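Local coordinates for pili retraction protein PilT (Thermus thermophilus, PDB 5FL3) that probably hydrolyses ATP to power the retraction of type IV pili, as in other PilT motors, and holds ADP in this structure, at residues A[29-35]-A[47-53]; A[147-151]-A[173-177]; A[294-300]-A[312-317]. All blocks are in the same frame, centred on the assembly; numbering follows the deposited sequence.

Interaction 1: A[29-35]-A[47-53]; sequences LQAGAPP and GNRPLTP
A33 O takes the backbone N of L51 at 2.6 Å. The donor stands 44° above the carbonyl plane. CA of P50 approaches the same oxygen at 3.3 Å in a C-H...O contact. L51 accepts in turn. Its O takes G32 N, one residue before A33, at 2.7 Å, within the carbonyl plane and nearly straight (173°), and A31 CA adds a C-H...O contact to it. The two segments run antiparallel here, and L51 is gripped through both its backbone N and its backbone O. G32 can meet L51 because Q30 to A33 form a type II beta turn. The positive phi of G32 would press a side chain against the preceding carbonyl.

The side chain of L51 fills the inner side of the contact. CG lies beside the backbone N (chi1 -61°), which brings the branch against the ring of P35, with L51 CG 3.7 Å from P35 CD. L51 CD1 also meets CD2 of L29 at 4.0 Å. Prolines line the outer part. P34 places CA 3.3 Å from R49 O, another C-H...O contact, and its CB rests near G47 O. At the far end, A31 CB touches P53 CD at 3.9 Å.

T52 then N-caps helix 53-63, and its backbone N bonds E55 OE1. The contact thus ties the end of strand 26-30 to the loop between strand 42-45 and that helix. L51 packs on V56 and L29 on I59 of helix 53-63, while L29 pairs through its backbone with L103 of strand 100-108.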
loop_
_atom_site.group_PDB
_atom_site.type_symbol
_atom_site.label_atom_id
_atom_site.label_comp_id
_atom_site.label_asym_id
_atom_site.label_seq_id
_atom_site.Cartn_x
_atom_site.Cartn_y
_atom_site.Cartn_z
ATOM N N LEU A 29 -6.335 -15.547 -15.841
ATOM C CA LEU A 29 -6.542 -16.520 -16.920
ATOM C C LEU A 29 -6.953 -17.889 -16.342
ATOM O O LEU A 29 -6.108 -18.670 -15.875
ATOM C CB LEU A 29 -5.270 -16.631 -17.773
ATOM C CG LEU A 29 -4.886 -15.279 -18.404
ATOM C CD1 LEU A 29 -3.668 -15.347 -19.309
ATOM C CD2 LEU A 29 -6.084 -14.696 -19.161
ATOM N N GLN A 30 -8.257 -18.158 -16.357
ATOM C CA GLN A 30 -8.823 -19.339 -15.721
ATOM C C GLN A 30 -9.780 -20.072 -16.659
ATOM O O GLN A 30 -10.607 -19.439 -17.314
ATOM C CB GLN A 30 -9.568 -18.959 -14.439
ATOM C CG GLN A 30 -8.744 -18.310 -13.360
ATOM C CD GLN A 30 -7.730 -19.260 -12.728
ATOM O OE1 GLN A 30 -7.676 -20.444 -13.057
ATOM N NE2 GLN A 30 -6.922 -18.738 -11.819
ATOM N N ALA A 31 -9.694 -21.399 -16.693
ATOM C CA ALA A 31 -10.576 -22.193 -17.545
ATOM C C ALA A 31 -12.053 -21.973 -17.200
ATOM O O ALA A 31 -12.444 -21.992 -16.027
ATOM C CB ALA A 31 -10.221 -23.688 -17.450
ATOM N N GLY A 32 -12.870 -21.758 -18.228
ATOM C CA GLY A 32 -14.298 -21.609 -18.035
ATOM C C GLY A 32 -14.736 -20.165 -17.921
ATOM O O GLY A 32 -15.928 -19.871 -17.828
ATOM N N ALA A 33 -13.769 -19.257 -17.911
ATOM C CA ALA A 33 -14.062 -17.836 -17.889
ATOM C C ALA A 33 -13.345 -17.154 -19.036
ATOM O O ALA A 33 -12.402 -17.691 -19.600
ATOM C CB ALA A 33 -13.656 -17.231 -16.584
ATOM N N PRO A 34 -13.808 -15.973 -19.416
ATOM C CA PRO A 34 -12.989 -15.269 -20.398
ATOM C C PRO A 34 -11.778 -14.644 -19.698
ATOM O O PRO A 34 -11.783 -14.535 -18.465
ATOM C CB PRO A 34 -13.942 -14.211 -20.936
ATOM C CG PRO A 34 -14.816 -13.901 -19.750
ATOM C CD PRO A 34 -14.996 -15.201 -19.018
ATOM N N PRO A 35 -10.749 -14.255 -20.465
ATOM C CA PRO A 35 -9.667 -13.444 -19.897
ATOM C C PRO A 35 -10.244 -12.269 -19.111
ATOM O O PRO A 35 -11.052 -11.514 -19.632
ATOM C CB PRO A 35 -8.894 -12.976 -21.132
ATOM C CG PRO A 35 -9.102 -14.064 -22.121
ATOM C CD PRO A 35 -10.536 -14.523 -21.901
ATOM N N GLY A 47 -12.990 -9.863 -22.974
ATOM C CA GLY A 47 -13.295 -10.826 -24.012
ATOM C C GLY A 47 -14.571 -11.546 -23.636
ATOM O O GLY A 47 -14.986 -11.502 -22.477
ATOM N N ASN A 48 -15.193 -12.217 -24.604
ATOM C CA ASN A 48 -16.524 -12.782 -24.408
ATOM C C ASN A 48 -16.522 -14.301 -24.456
ATOM O O ASN A 48 -17.513 -14.941 -24.132
ATOM C CB ASN A 48 -17.479 -12.226 -25.458
ATOM C CG ASN A 48 -16.937 -12.380 -26.874
ATOM O OD1 ASN A 48 -15.732 -12.286 -27.106
ATOM N ND2 ASN A 48 -17.831 -12.628 -27.823
ATOM N N ARG A 49 -15.402 -14.880 -24.853
ATOM C CA ARG A 49 -15.294 -16.330 -24.910
ATOM C C ARG A 49 -14.521 -16.909 -23.712
ATOM O O ARG A 49 -13.408 -16.472 -23.403
ATOM C CB ARG A 49 -14.613 -16.749 -26.215
ATOM C CG ARG A 49 -15.131 -16.024 -27.459
ATOM C CD ARG A 49 -16.463 -16.591 -27.923
ATOM N NE ARG A 49 -16.414 -18.035 -28.158
ATOM C CZ ARG A 49 -17.263 -18.909 -27.620
ATOM N NH1 ARG A 49 -18.231 -18.486 -26.810
ATOM N NH2 ARG A 49 -17.149 -20.205 -27.881
ATOM N N PRO A 50 -15.118 -17.892 -23.032
ATOM C CA PRO A 50 -14.461 -18.676 -21.979
ATOM C C PRO A 50 -13.183 -19.342 -22.452
ATOM O O PRO A 50 -13.192 -19.972 -23.504
ATOM C CB PRO A 50 -15.504 -19.734 -21.627
ATOM C CG PRO A 50 -16.797 -19.088 -21.941
ATOM C CD PRO A 50 -16.565 -18.150 -23.091
ATOM N N LEU A 51 -12.101 -19.195 -21.695
ATOM C CA LEU A 51 -10.877 -19.940 -21.965
ATOM C C LEU A 51 -11.105 -21.430 -21.706
ATOM O O LEU A 51 -11.787 -21.803 -20.747
ATOM C CB LEU A 51 -9.727 -19.426 -21.091
ATOM C CG LEU A 51 -9.332 -17.965 -21.281
ATOM C CD1 LEU A 51 -8.892 -17.374 -19.969
ATOM C CD2 LEU A 51 -8.236 -17.807 -22.327
ATOM N N THR A 52 -10.537 -22.283 -22.549
ATOM C CA THR A 52 -10.591 -23.721 -22.310
ATOM C C THR A 52 -9.329 -24.137 -21.583
ATOM O O THR A 52 -8.322 -23.417 -21.626
ATOM C CB THR A 52 -10.712 -24.522 -23.625
ATOM O OG1 THR A 52 -9.508 -24.362 -24.388
ATOM C CG2 THR A 52 -11.934 -24.056 -24.443
ATOM N N PRO A 53 -9.370 -25.290 -20.904
ATOM C CA PRO A 53 -8.143 -25.799 -20.290
ATOM C C PRO A 53 -6.981 -25.805 -21.288
ATOM O O PRO A 53 -5.857 -25.370 -20.961
ATOM C CB PRO A 53 -8.519 -27.222 -19.879
ATOM C CG PRO A 53 -9.993 -27.160 -19.658
ATOM C CD PRO A 53 -10.550 -26.095 -20.547
#

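Interaction 2: A[147-151]-A[173-177]; sequences STTLA and EFLHK. With ADP (adenosine-5'-diphosphate), chain B.
The ADP-binding P-loop (Walker A) and the helix that follows it supply one side of this contact, with S147 and T148 facing the phosphates. S147 binds ADP O3B twice, through its backbone N at 2.8 Å (165° at the hydrogen) and through OG at 2.7 Å. With OG beside its own backbone N (chi1 -56°), both donors converge on one beta-phosphate oxygen. T148 grips the alpha phosphate. Its OG1 is 2.6 Å from ADP O2A, and its backbone N adds a weak bond to the same oxygen.

The loop 173-177 packs against the flank of this helix. A151 CB sits over one face of the F174 ring, 3.8 Å from the centroid and 27° off the normal, a CH-pi contact offset toward the rim. The ring edge points to T148, with CZ 3.8 Å from T148 OG1. An alanine in place of F174 is likely to strip A151 CB of the ring face it packs on and open a gap between loop and helix, beside T148 OG1. E173 lays CG against S147 OG at 3.8 Å. Its chain then bends at chi2, and the carboxylate turns away to a salt bridge with R106. H176 comes edge-on, with CE1 3.4 Å from A151 O in the plane of the ring.

The loop has further ties beyond the helix: Q185 bonds both F174 O and H176 N. On the nucleotide side, K146 NZ and the backbone N atoms of G143, S144 and G145 complete the phosphate cradle. Strand, glycine-rich loop and helix clasping phosphates with backbone amides is the hallmark of P-loop NTPases.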
loop_
_atom_site.group_PDB
_atom_site.type_symbol
_atom_site.label_atom_id
_atom_site.label_comp_id
_atom_site.label_asym_id
_atom_site.label_seq_id
_atom_site.Cartn_x
_atom_site.Cartn_y
_atom_site.Cartn_z
ATOM N N SER A 147 0.428 0.775 -1.046
ATOM C CA SER A 147 1.636 0.589 -1.863
ATOM C C SER A 147 1.956 1.822 -2.703
ATOM O O SER A 147 3.121 2.173 -2.925
ATOM C CB SER A 147 1.471 -0.607 -2.810
ATOM O OG SER A 147 1.147 -1.775 -2.102
ATOM N N THR A 148 0.890 2.449 -3.186
ATOM C CA THR A 148 0.987 3.554 -4.117
ATOM C C THR A 148 1.369 4.823 -3.388
ATOM O O THR A 148 2.231 5.578 -3.829
ATOM C CB THR A 148 -0.338 3.751 -4.870
ATOM O OG1 THR A 148 -0.713 2.517 -5.503
ATOM C CG2 THR A 148 -0.175 4.791 -5.915
ATOM N N THR A 149 0.737 5.062 -2.253
ATOM C CA THR A 149 1.129 6.215 -1.488
ATOM C C THR A 149 2.605 6.093 -1.133
ATOM O O THR A 149 3.373 7.058 -1.310
ATOM C CB THR A 149 0.280 6.363 -0.267
ATOM O OG1 THR A 149 -1.037 6.732 -0.693
ATOM C CG2 THR A 149 0.848 7.438 0.648
ATOM N N LEU A 150 3.012 4.892 -0.703
ATOM C CA LEU A 150 4.417 4.643 -0.358
ATOM C C LEU A 150 5.343 4.847 -1.556
ATOM O O LEU A 150 6.395 5.463 -1.424
ATOM C CB LEU A 150 4.606 3.237 0.198
ATOM C CG LEU A 150 4.077 2.997 1.619
ATOM C CD1 LEU A 150 4.321 1.553 2.004
ATOM C CD2 LEU A 150 4.694 3.941 2.626
ATOM N N ALA A 151 4.947 4.346 -2.723
ATOM C CA ALA A 151 5.780 4.499 -3.896
ATOM C C ALA A 151 5.951 5.984 -4.277
ATOM O O ALA A 151 7.010 6.378 -4.743
ATOM C CB ALA A 151 5.211 3.720 -5.032
ATOM N N GLU A 173 5.924 -4.017 -5.597
ATOM C CA GLU A 173 4.788 -3.541 -6.382
ATOM C C GLU A 173 5.221 -2.478 -7.387
ATOM O O GLU A 173 4.695 -2.405 -8.492
ATOM C CB GLU A 173 3.680 -2.986 -5.466
ATOM C CG GLU A 173 3.029 -4.007 -4.490
ATOM C CD GLU A 173 2.135 -5.024 -5.195
ATOM O OE1 GLU A 173 1.945 -4.882 -6.434
ATOM O OE2 GLU A 173 1.635 -5.972 -4.518
ATOM N N PHE A 174 6.189 -1.662 -6.993
ATOM C CA PHE A 174 6.747 -0.615 -7.847
ATOM C C PHE A 174 8.257 -0.752 -7.956
ATOM O O PHE A 174 8.927 -1.022 -6.954
ATOM C CB PHE A 174 6.402 0.762 -7.298
ATOM C CG PHE A 174 4.969 1.120 -7.455
ATOM C CD1 PHE A 174 4.522 1.739 -8.613
ATOM C CD2 PHE A 174 4.059 0.833 -6.453
ATOM C CE1 PHE A 174 3.195 2.067 -8.763
ATOM C CE2 PHE A 174 2.733 1.156 -6.598
ATOM C CZ PHE A 174 2.296 1.770 -7.753
ATOM N N LEU A 175 8.788 -0.566 -9.166
ATOM C CA LEU A 175 10.237 -0.549 -9.387
ATOM C C LEU A 175 10.774 0.885 -9.444
ATOM O O LEU A 175 10.344 1.699 -10.269
ATOM C CB LEU A 175 10.593 -1.288 -10.668
ATOM C CG LEU A 175 10.283 -2.772 -10.601
ATOM C CD1 LEU A 175 10.427 -3.395 -11.983
ATOM C CD2 LEU A 175 11.190 -3.454 -9.578
ATOM N N HIS A 176 11.709 1.192 -8.556
ATOM C CA HIS A 176 12.334 2.509 -8.539
ATOM C C HIS A 176 13.678 2.453 -9.217
ATOM O O HIS A 176 14.441 1.497 -9.031
ATOM C CB HIS A 176 12.523 3.019 -7.113
ATOM C CG HIS A 176 11.250 3.200 -6.358
ATOM N ND1 HIS A 176 10.529 4.374 -6.387
ATOM C CD2 HIS A 176 10.571 2.361 -5.541
ATOM C CE1 HIS A 176 9.465 4.252 -5.613
ATOM N NE2 HIS A 176 9.464 3.038 -5.092
ATOM N N LYS A 177 13.980 3.471 -10.006
ATOM C CA LYS A 177 15.334 3.596 -10.506
ATOM C C LYS A 177 16.107 4.556 -9.596
ATOM O O LYS A 177 15.518 5.286 -8.808
ATOM C CB LYS A 177 15.340 4.056 -11.964
ATOM C CG LYS A 177 14.725 5.397 -12.186
ATOM C CD LYS A 177 14.603 5.702 -13.661
ATOM C CE LYS A 177 14.062 7.113 -13.883
ATOM N NZ LYS A 177 15.064 8.162 -13.496
HETATM P PB ADP B . -2.838 -1.587 -1.202
HETATM O O1B ADP B . -3.319 -3.002 -1.491
HETATM O O2B ADP B . -3.562 -0.915 -0.055
HETATM O O3B ADP B . -1.336 -1.437 -1.125
HETATM P PA ADP B . -2.510 -0.527 -3.894
HETATM O O1A ADP B . -2.065 -1.900 -4.368
HETATM O O2A ADP B . -1.542 0.652 -3.885
HETATM O O3A ADP B . -3.277 -0.698 -2.474
HETATM O "O5'" ADP B . -3.764 -0.049 -4.785
HETATM C "C5'" ADP B . -4.722 -0.950 -5.346
HETATM C "C4'" ADP B . -5.256 -0.291 -6.620
HETATM O "O4'" ADP B . -5.735 1.026 -6.328
HETATM C "C3'" ADP B . -4.189 -0.158 -7.698
HETATM O "O3'" ADP B . -4.752 -0.700 -8.893
HETATM C "C2'" ADP B . -3.915 1.339 -7.823
HETATM O "O2'" ADP B . -3.770 1.771 -9.179
HETATM C "C1'" ADP B . -5.137 2.000 -7.200
HETATM N N9 ADP B . -4.796 3.233 -6.429
HETATM C C8 ADP B . -3.757 3.369 -5.574
HETATM N N7 ADP B . -3.717 4.608 -5.015
HETATM C C5 ADP B . -4.758 5.303 -5.524
HETATM C C6 ADP B . -5.303 6.673 -5.365
HETATM N N6 ADP B . -4.702 7.543 -4.523
HETATM N N1 ADP B . -6.423 7.003 -6.082
HETATM C C2 ADP B . -7.025 6.128 -6.916
HETATM N N3 ADP B . -6.585 4.867 -7.106
HETATM C C4 ADP B . -5.474 4.400 -6.456
#

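Interaction 3: A[294-300]-A[312-317]; sequences LIATPYV and QIKEAM
L294 and I313 meet where the last strand of the P-loop ATPase sheet passes into helix 298-305, and the short helix 313-318 closes over this strand-to-helix corner. The packing is mainly aliphatic. CG of L294 is anti to the backbone N (chi1 172°), a turn that carries both methyls to I313. CD2 is 3.7 Å from I313 CG1, and CD1 lies a little further from the same atom. The two side chains cross at about a right angle. M317 meets L294 nearer its base. Its SD rests 4.0 Å from L294 CB, and its CG stands near L294 CD1. The M317 chain bends at chi3, while SD stays against L294.

I313 also serves V300. Its CD1 meets V300 CG1 at 3.7 Å, so CG1 and CD1 of one isoleucine touch both the strand and the helix after it. V300 CG2 faces A316 CB at a looser 4.4 Å. Y299 points toward helix 313-318, with CG anti to its backbone N (chi1 174°). The edge of its ring, through CE2, lies 4.2 Å from A316 CB.

Further partners enclose the corner. L303 of helix 298-305 touches Q312, I313 and A316, while L294 also packs on A243 and I247 of helix 243-251. T297 N-caps helix 298-305, and its OG1 accepts V300 N at 3.1 Å.

The polar end of the contact is slight. Q312 reaches out with its chain extended beyond CG, and its amide plane is turned 40° from the Y299 ring. Its NE2 gives Y299 OH a weak bond of 3.4 Å.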
loop_
_atom_site.group_PDB
_atom_site.type_symbol
_atom_site.label_atom_id
_atom_site.label_comp_id
_atom_site.label_asym_id
_atom_site.label_seq_id
_atom_site.Cartn_x
_atom_site.Cartn_y
_atom_site.Cartn_z
ATOM N N LEU A 294 -3.103 11.938 10.768
ATOM C CA LEU A 294 -2.624 12.280 12.103
ATOM C C LEU A 294 -1.162 12.677 12.038
ATOM O O LEU A 294 -0.319 11.878 11.652
ATOM C CB LEU A 294 -2.808 11.114 13.073
ATOM C CG LEU A 294 -2.166 11.308 14.447
ATOM C CD1 LEU A 294 -2.637 12.611 15.047
ATOM C CD2 LEU A 294 -2.490 10.169 15.386
ATOM N N ILE A 295 -0.850 13.917 12.383
ATOM C CA ILE A 295 0.541 14.337 12.438
ATOM C C ILE A 295 0.978 14.401 13.886
ATOM O O ILE A 295 0.300 14.996 14.723
ATOM C CB ILE A 295 0.765 15.688 11.766
ATOM C CG1 ILE A 295 0.407 15.608 10.282
ATOM C CG2 ILE A 295 2.210 16.112 11.915
ATOM C CD1 ILE A 295 1.395 14.858 9.460
ATOM N N ALA A 296 2.113 13.780 14.184
ATOM C CA ALA A 296 2.597 13.692 15.550
ATOM C C ALA A 296 3.276 14.989 16.023
ATOM O O ALA A 296 4.490 15.044 16.230
ATOM C CB ALA A 296 3.543 12.513 15.691
ATOM N N THR A 297 2.469 16.030 16.197
ATOM C CA THR A 297 2.895 17.263 16.844
ATOM C C THR A 297 3.276 16.983 18.312
ATOM O O THR A 297 2.998 15.888 18.831
ATOM C CB THR A 297 1.781 18.311 16.782
ATOM O OG1 THR A 297 0.677 17.869 17.572
ATOM C CG2 THR A 297 1.317 18.500 15.348
ATOM N N PRO A 298 3.940 17.949 18.976
ATOM C CA PRO A 298 4.207 17.792 20.410
ATOM C C PRO A 298 2.949 17.499 21.214
ATOM O O PRO A 298 2.958 16.623 22.092
ATOM C CB PRO A 298 4.806 19.141 20.795
ATOM C CG PRO A 298 5.535 19.587 19.548
ATOM C CD PRO A 298 4.698 19.081 18.398
ATOM N N TYR A 299 1.868 18.206 20.904
ATOM C CA TYR A 299 0.624 17.997 21.628
ATOM C C TYR A 299 0.100 16.580 21.373
ATOM O O TYR A 299 -0.294 15.889 22.309
ATOM C CB TYR A 299 -0.416 19.063 21.248
ATOM C CG TYR A 299 -1.782 18.818 21.860
ATOM C CD1 TYR A 299 -2.054 19.147 23.189
ATOM C CD2 TYR A 299 -2.799 18.253 21.106
ATOM C CE1 TYR A 299 -3.314 18.908 23.746
ATOM C CE2 TYR A 299 -4.048 18.016 21.639
ATOM C CZ TYR A 299 -4.307 18.335 22.955
ATOM O OH TYR A 299 -5.570 18.067 23.447
ATOM N N VAL A 300 0.123 16.135 20.117
ATOM C CA VAL A 300 -0.368 14.800 19.775
ATOM C C VAL A 300 0.439 13.726 20.503
ATOM O O VAL A 300 -0.093 12.685 20.895
ATOM C CB VAL A 300 -0.309 14.553 18.251
ATOM C CG1 VAL A 300 -0.562 13.082 17.917
ATOM C CG2 VAL A 300 -1.311 15.436 17.540
ATOM N N GLN A 312 -8.620 11.894 22.610
ATOM C CA GLN A 312 -8.543 13.308 22.227
ATOM C C GLN A 312 -7.743 13.519 20.949
ATOM O O GLN A 312 -7.376 14.639 20.593
ATOM C CB GLN A 312 -7.919 14.142 23.344
ATOM C CG GLN A 312 -8.831 14.395 24.530
ATOM C CD GLN A 312 -8.071 14.952 25.723
ATOM O OE1 GLN A 312 -8.242 14.479 26.845
ATOM N NE2 GLN A 312 -7.223 15.960 25.484
ATOM N N ILE A 313 -7.463 12.419 20.272
ATOM C CA ILE A 313 -6.788 12.430 18.996
ATOM C C ILE A 313 -7.771 12.919 17.932
ATOM O O ILE A 313 -7.390 13.664 17.026
ATOM C CB ILE A 313 -6.194 11.011 18.690
ATOM C CG1 ILE A 313 -4.792 11.155 18.130
ATOM C CG2 ILE A 313 -7.100 10.144 17.828
ATOM C CD1 ILE A 313 -3.896 11.982 19.041
ATOM N N LYS A 314 -9.044 12.545 18.091
ATOM C CA LYS A 314 -10.120 12.975 17.203
ATOM C C LYS A 314 -10.157 14.489 17.097
ATOM O O LYS A 314 -10.077 15.065 16.009
ATOM C CB LYS A 314 -11.465 12.457 17.712
ATOM C CG LYS A 314 -12.650 12.781 16.811
ATOM C CD LYS A 314 -13.862 11.944 17.196
ATOM C CE LYS A 314 -14.725 12.629 18.239
ATOM N NZ LYS A 314 -15.677 13.594 17.613
ATOM N N GLU A 315 -10.252 15.125 18.255
ATOM C CA GLU A 315 -10.396 16.565 18.331
ATOM C C GLU A 315 -9.137 17.215 17.757
ATOM O O GLU A 315 -9.217 18.190 17.009
ATOM C CB GLU A 315 -10.676 16.989 19.786
ATOM C CG GLU A 315 -12.042 16.481 20.362
ATOM C CD GLU A 315 -12.040 15.010 20.886
ATOM O OE1 GLU A 315 -11.003 14.321 20.816
ATOM O OE2 GLU A 315 -13.102 14.526 21.349
ATOM N N ALA A 316 -7.985 16.628 18.064
ATOM C CA ALA A 316 -6.694 17.113 17.591
ATOM C C ALA A 316 -6.620 17.165 16.075
ATOM O O ALA A 316 -6.095 18.122 15.495
ATOM C CB ALA A 316 -5.582 16.234 18.131
ATOM N N MET A 317 -7.135 16.120 15.437
ATOM C CA MET A 317 -7.156 16.042 13.984
ATOM C C MET A 317 -8.123 17.062 13.373
ATOM O O MET A 317 -7.784 17.778 12.414
ATOM C CB MET A 317 -7.522 14.620 13.540
ATOM C CG MET A 317 -6.312 13.702 13.428
ATOM S SD MET A 317 -6.708 12.016 12.958
ATOM C CE MET A 317 -7.527 11.459 14.445
#

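In the fold
The three contacts follow one another along the chain without overlapping. Interaction 1 belongs to the N-terminal part, built on the antiparallel sheet that includes strands 26-30 and 100-108. Interactions 2 and 3 belong to the ATPase part, built on the mixed sheet. Interaction 2 lies at helix 146-160, which follows inner strand 134-139. Interaction 3 lies at the end of edge strand 287-295. Centres of interactions 1 and 2 are 31 Å apart, those of 2 and 3 are 28 Å apart, and those of 1 and 3 are 51 Å apart, across the centre of the chain. Nucleotide binding is thus central, with interactions 1 and 3 as structural packing toward opposite ends.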